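PDB 3K50: putative S41 protease from Bacteroides fragilis NCTC 9343, which is of unconfirmed function but, as a member of peptidase family S41 with a PDZ-like domain, probably cleaves peptide bonds as a serine protease. Local coordinates for residues L231-G236 with Y370-Y375. Numbering follows the deposited sequence. Where two conformers were deposited one is given.
Sequences LRYNTG and YNEDSY
The carboxylate of Glu372 joins the two loops by itself, giving one oxygen to Arg232 and the other to Tyr233. The salt bridge is carried by Arg232 NH1, 2.8 Å from Glu372 OE1, which lies at the edge of the guanidinium and in its plane; the N-H points to it at 153° and meets it nearly along the C-O direction. The two flat groups are tilted 37° apart. The hydrogen bond runs from Tyr233 OH to Glu372 OE2, only 2.6 Å away, approaching on the syn side but lifted 26° from the carboxylate plane. The Glu372 chain, extended beyond CG, and the Arg232 chain, bent at chi3, together span the 10.0 Å between their CA atoms. Within 231-236, a type I turn sets both partners side by side: Arg232 CG sits 3.6 Å above the plane of the Tyr233 ring, over its centre. Arg110, from the PDZ-like region, pairs with Glu372 OE1 and donates to Tyr233 OH, so the polar cluster appears to link that region to the S41 core; Asp230 and Glu387 balance Arg232, and this buried network probably favours an ionised Glu372. The contact ties the loop between strand 226-230 and helix 239-249 to the 3-10 turn 372-374, which follows edge strand 368-369 of the mixed sheet, with Leu389 of helix 388-398 packed against Arg232.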
ATOM      1  N   LEU A 231      -6.883   2.296  -1.855  1.00 29.42           N
ATOM      2  CA  LEU A 231      -5.495   2.281  -1.415  1.00 27.60           C
ATOM      3  C   LEU A 231      -5.347   1.496  -0.101  1.00 30.84           C
ATOM      4  O   LEU A 231      -4.393   1.636   0.657  1.00 32.64           O
ATOM      5  CB  LEU A 231      -5.063   3.719  -1.183  1.00 30.26           C
ATOM      6  CG  LEU A 231      -5.121   4.682  -2.352  1.00 29.04           C
ATOM      7  CD1 LEU A 231      -4.604   6.133  -1.956  1.00 22.71           C
ATOM      8  CD2 LEU A 231      -4.354   4.115  -3.566  1.00 24.62           C
ATOM      9  N   ARG A 232      -6.286   0.629   0.186  1.00 31.91           N
ATOM     10  CA  ARG A 232      -6.285   0.019   1.506  1.00 28.95           C
ATOM     11  C   ARG A 232      -5.034  -0.727   1.963  1.00 28.54           C
ATOM     12  O   ARG A 232      -4.800  -0.810   3.181  1.00 29.28           O
ATOM     13  CB  ARG A 232      -7.522  -0.885   1.696  1.00 29.41           C
ATOM     14  CG  ARG A 232      -7.444  -2.236   1.040  1.00 28.47           C
ATOM     15  CD  ARG A 232      -8.736  -2.984   1.283  1.00 26.13           C
ATOM     16  NE  ARG A 232      -9.804  -2.513   0.415  1.00 28.84           N
ATOM     17  CZ  ARG A 232     -11.087  -2.884   0.485  1.00 28.85           C
ATOM     18  NH1 ARG A 232     -11.532  -3.671   1.468  1.00 30.33           N
ATOM     19  NH2 ARG A 232     -11.950  -2.392  -0.413  1.00 27.08           N
ATOM     20  N   TYR A 233      -4.306  -1.332   1.039  1.00 25.30           N
ATOM     21  CA  TYR A 233      -3.134  -2.075   1.366  1.00 27.49           C
ATOM     22  C   TYR A 233      -1.929  -1.451   0.709  1.00 29.01           C
ATOM     23  O   TYR A 233      -0.886  -2.084   0.645  1.00 28.95           O
ATOM     24  CB  TYR A 233      -3.256  -3.568   0.900  1.00 28.28           C
ATOM     25  CG  TYR A 233      -4.399  -4.332   1.452  1.00 25.84           C
ATOM     26  CD1 TYR A 233      -4.802  -4.170   2.794  1.00 25.32           C
ATOM     27  CD2 TYR A 233      -5.045  -5.344   0.677  1.00 28.44           C
ATOM     28  CE1 TYR A 233      -5.861  -4.844   3.267  1.00 28.61           C
ATOM     29  CE2 TYR A 233      -6.087  -6.074   1.201  1.00 28.69           C
ATOM     30  CZ  TYR A 233      -6.487  -5.812   2.491  1.00 26.20           C
ATOM     31  OH  TYR A 233      -7.569  -6.496   3.007  1.00 25.13           O
ATOM     32  N   ASN A 234      -2.040  -0.201   0.283  1.00 28.04           N
ATOM     33  CA  ASN A 234      -0.952   0.497  -0.419  1.00 29.48           C
ATOM     34  C   ASN A 234       0.066   1.161   0.541  1.00 30.09           C
ATOM     35  O   ASN A 234      -0.216   2.172   1.191  1.00 30.09           O
ATOM     36  CB  ASN A 234      -1.556   1.519  -1.374  1.00 30.69           C
ATOM     37  CG  ASN A 234      -0.540   2.061  -2.362  1.00 33.86           C
ATOM     38  OD1 ASN A 234       0.599   2.358  -1.983  1.00 26.52           O
ATOM     39  ND2 ASN A 234      -0.966   2.246  -3.628  1.00 30.56           N
ATOM     40  N   THR A 235       1.266   0.576   0.622  1.00 32.53           N
ATOM     41  CA  THR A 235       2.290   0.996   1.590  1.00 31.54           C
ATOM     42  C   THR A 235       3.191   2.121   1.041  1.00 32.34           C
ATOM     43  O   THR A 235       4.166   2.537   1.683  1.00 31.24           O
ATOM     44  CB  THR A 235       3.157  -0.205   2.034  1.00 34.44           C
ATOM     45  OG1 THR A 235       3.979  -0.616   0.950  1.00 32.47           O
ATOM     46  CG2 THR A 235       2.311  -1.397   2.531  1.00 32.45           C
ATOM     47  N   GLY A 236       2.907   2.552  -0.184  1.00 32.24           N
ATOM     48  CA  GLY A 236       3.522   3.746  -0.747  1.00 33.48           C
ATOM     49  C   GLY A 236       4.397   3.498  -1.941  1.00 32.51           C
ATOM     50  O   GLY A 236       4.153   2.568  -2.756  1.00 33.15           O
ATOM     51  N   TYR A 370     -14.938   2.247   8.888  1.00 30.39           N
ATOM     52  CA  TYR A 370     -15.341   0.898   8.571  1.00 29.62           C
ATOM     53  C   TYR A 370     -14.133  -0.028   8.665  1.00 31.46           C
ATOM     54  O   TYR A 370     -13.165   0.129   7.913  1.00 27.64           O
ATOM     55  CB  TYR A 370     -15.882   0.817   7.140  1.00 27.98           C
ATOM     56  CG  TYR A 370     -17.287   1.314   6.988  1.00 28.96           C
ATOM     57  CD1 TYR A 370     -17.558   2.663   6.754  1.00 30.48           C
ATOM     58  CD2 TYR A 370     -18.370   0.426   7.035  1.00 32.02           C
ATOM     59  CE1 TYR A 370     -18.859   3.117   6.623  1.00 32.79           C
ATOM     60  CE2 TYR A 370     -19.659   0.876   6.929  1.00 32.17           C
ATOM     61  CZ  TYR A 370     -19.894   2.231   6.720  1.00 33.56           C
ATOM     62  OH  TYR A 370     -21.177   2.690   6.590  1.00 34.95           O
ATOM     63  N   ASN A 371     -14.161  -0.948   9.635  1.00 30.32           N
ATOM     64  CA  ASN A 371     -13.114  -1.955   9.790  1.00 30.45           C
ATOM     65  C   ASN A 371     -13.570  -3.165   8.974  1.00 27.70           C
ATOM     66  O   ASN A 371     -14.506  -3.830   9.340  1.00 27.19           O
ATOM     67  CB  ASN A 371     -12.943  -2.368  11.255  1.00 29.14           C
ATOM     68  CG  ASN A 371     -11.896  -3.455  11.447  1.00 32.32           C
ATOM     69  OD1 ASN A 371     -11.280  -3.958  10.500  1.00 41.35           O
ATOM     70  ND2 ASN A 371     -11.701  -3.841  12.700  1.00 46.58           N
ATOM     71  N   GLU A 372     -12.863  -3.488   7.905  1.00 27.30           N
ATOM     72  CA  GLU A 372     -13.291  -4.575   7.038  1.00 25.82           C
ATOM     73  C   GLU A 372     -13.391  -5.937   7.757  1.00 29.18           C
ATOM     74  O   GLU A 372     -14.213  -6.782   7.390  1.00 30.49           O
ATOM     75  CB  GLU A 372     -12.359  -4.667   5.856  1.00 26.62           C
ATOM     76  CG  GLU A 372     -10.861  -5.014   6.169  1.00 26.33           C
ATOM     77  CD  GLU A 372      -9.965  -5.065   4.919  1.00 30.21           C
ATOM     78  OE1 GLU A 372     -10.480  -4.880   3.790  1.00 29.43           O
ATOM     79  OE2 GLU A 372      -8.727  -5.289   5.062  1.00 29.77           O
ATOM     80  N   ASP A 373     -12.530  -6.160   8.759  1.00 27.90           N
ATOM     81  CA  ASP A 373     -12.570  -7.382   9.545  1.00 28.57           C
ATOM     82  C   ASP A 373     -13.818  -7.575  10.406  1.00 29.95           C
ATOM     83  O   ASP A 373     -14.034  -8.685  10.869  1.00 31.42           O
ATOM     84  CB  ASP A 373     -11.325  -7.518  10.410  1.00 32.42           C
ATOM     85  CG  ASP A 373     -10.028  -7.506   9.593  1.00 39.50           C
ATOM     86  OD1 ASP A 373     -10.059  -7.872   8.415  1.00 32.19           O
ATOM     87  OD2 ASP A 373      -8.985  -7.104  10.140  1.00 41.80           O
ATOM     88  N   SER A 374     -14.629  -6.529  10.619  0.60 32.15           N
ATOM     89  CA  SER A 374     -15.890  -6.642  11.408  0.60 31.19           C
ATOM     90  C   SER A 374     -17.113  -7.075  10.577  0.60 28.15           C
ATOM     91  O   SER A 374     -18.171  -7.386  11.133  0.60 29.00           O
ATOM     92  CB  SER A 374     -16.205  -5.309  12.114  0.60 32.09           C
ATOM     93  OG  SER A 374     -15.260  -5.033  13.136  0.60 38.68           O
ATOM     94  N   TYR A 375     -16.945  -7.148   9.256  1.00 28.69           N
ATOM     95  CA  TYR A 375     -18.024  -7.439   8.359  1.00 27.48           C
ATOM     96  C   TYR A 375     -17.664  -8.647   7.487  1.00 28.90           C
ATOM     97  O   TYR A 375     -17.492  -8.513   6.260  1.00 29.39           O
ATOM     98  CB  TYR A 375     -18.258  -6.215   7.467  1.00 29.12           C
ATOM     99  CG  TYR A 375     -18.692  -4.935   8.122  1.00 23.20           C
ATOM    100  CD1 TYR A 375     -17.774  -4.068   8.694  1.00 25.67           C
ATOM    101  CD2 TYR A 375     -20.025  -4.561   8.118  1.00 28.56           C
ATOM    102  CE1 TYR A 375     -18.206  -2.891   9.285  1.00 23.10           C
ATOM    103  CE2 TYR A 375     -20.456  -3.393   8.679  1.00 27.56           C
ATOM    104  CZ  TYR A 375     -19.558  -2.563   9.282  1.00 23.37           C
ATOM    105  OH  TYR A 375     -20.071  -1.382   9.816  1.00 29.87           O
TER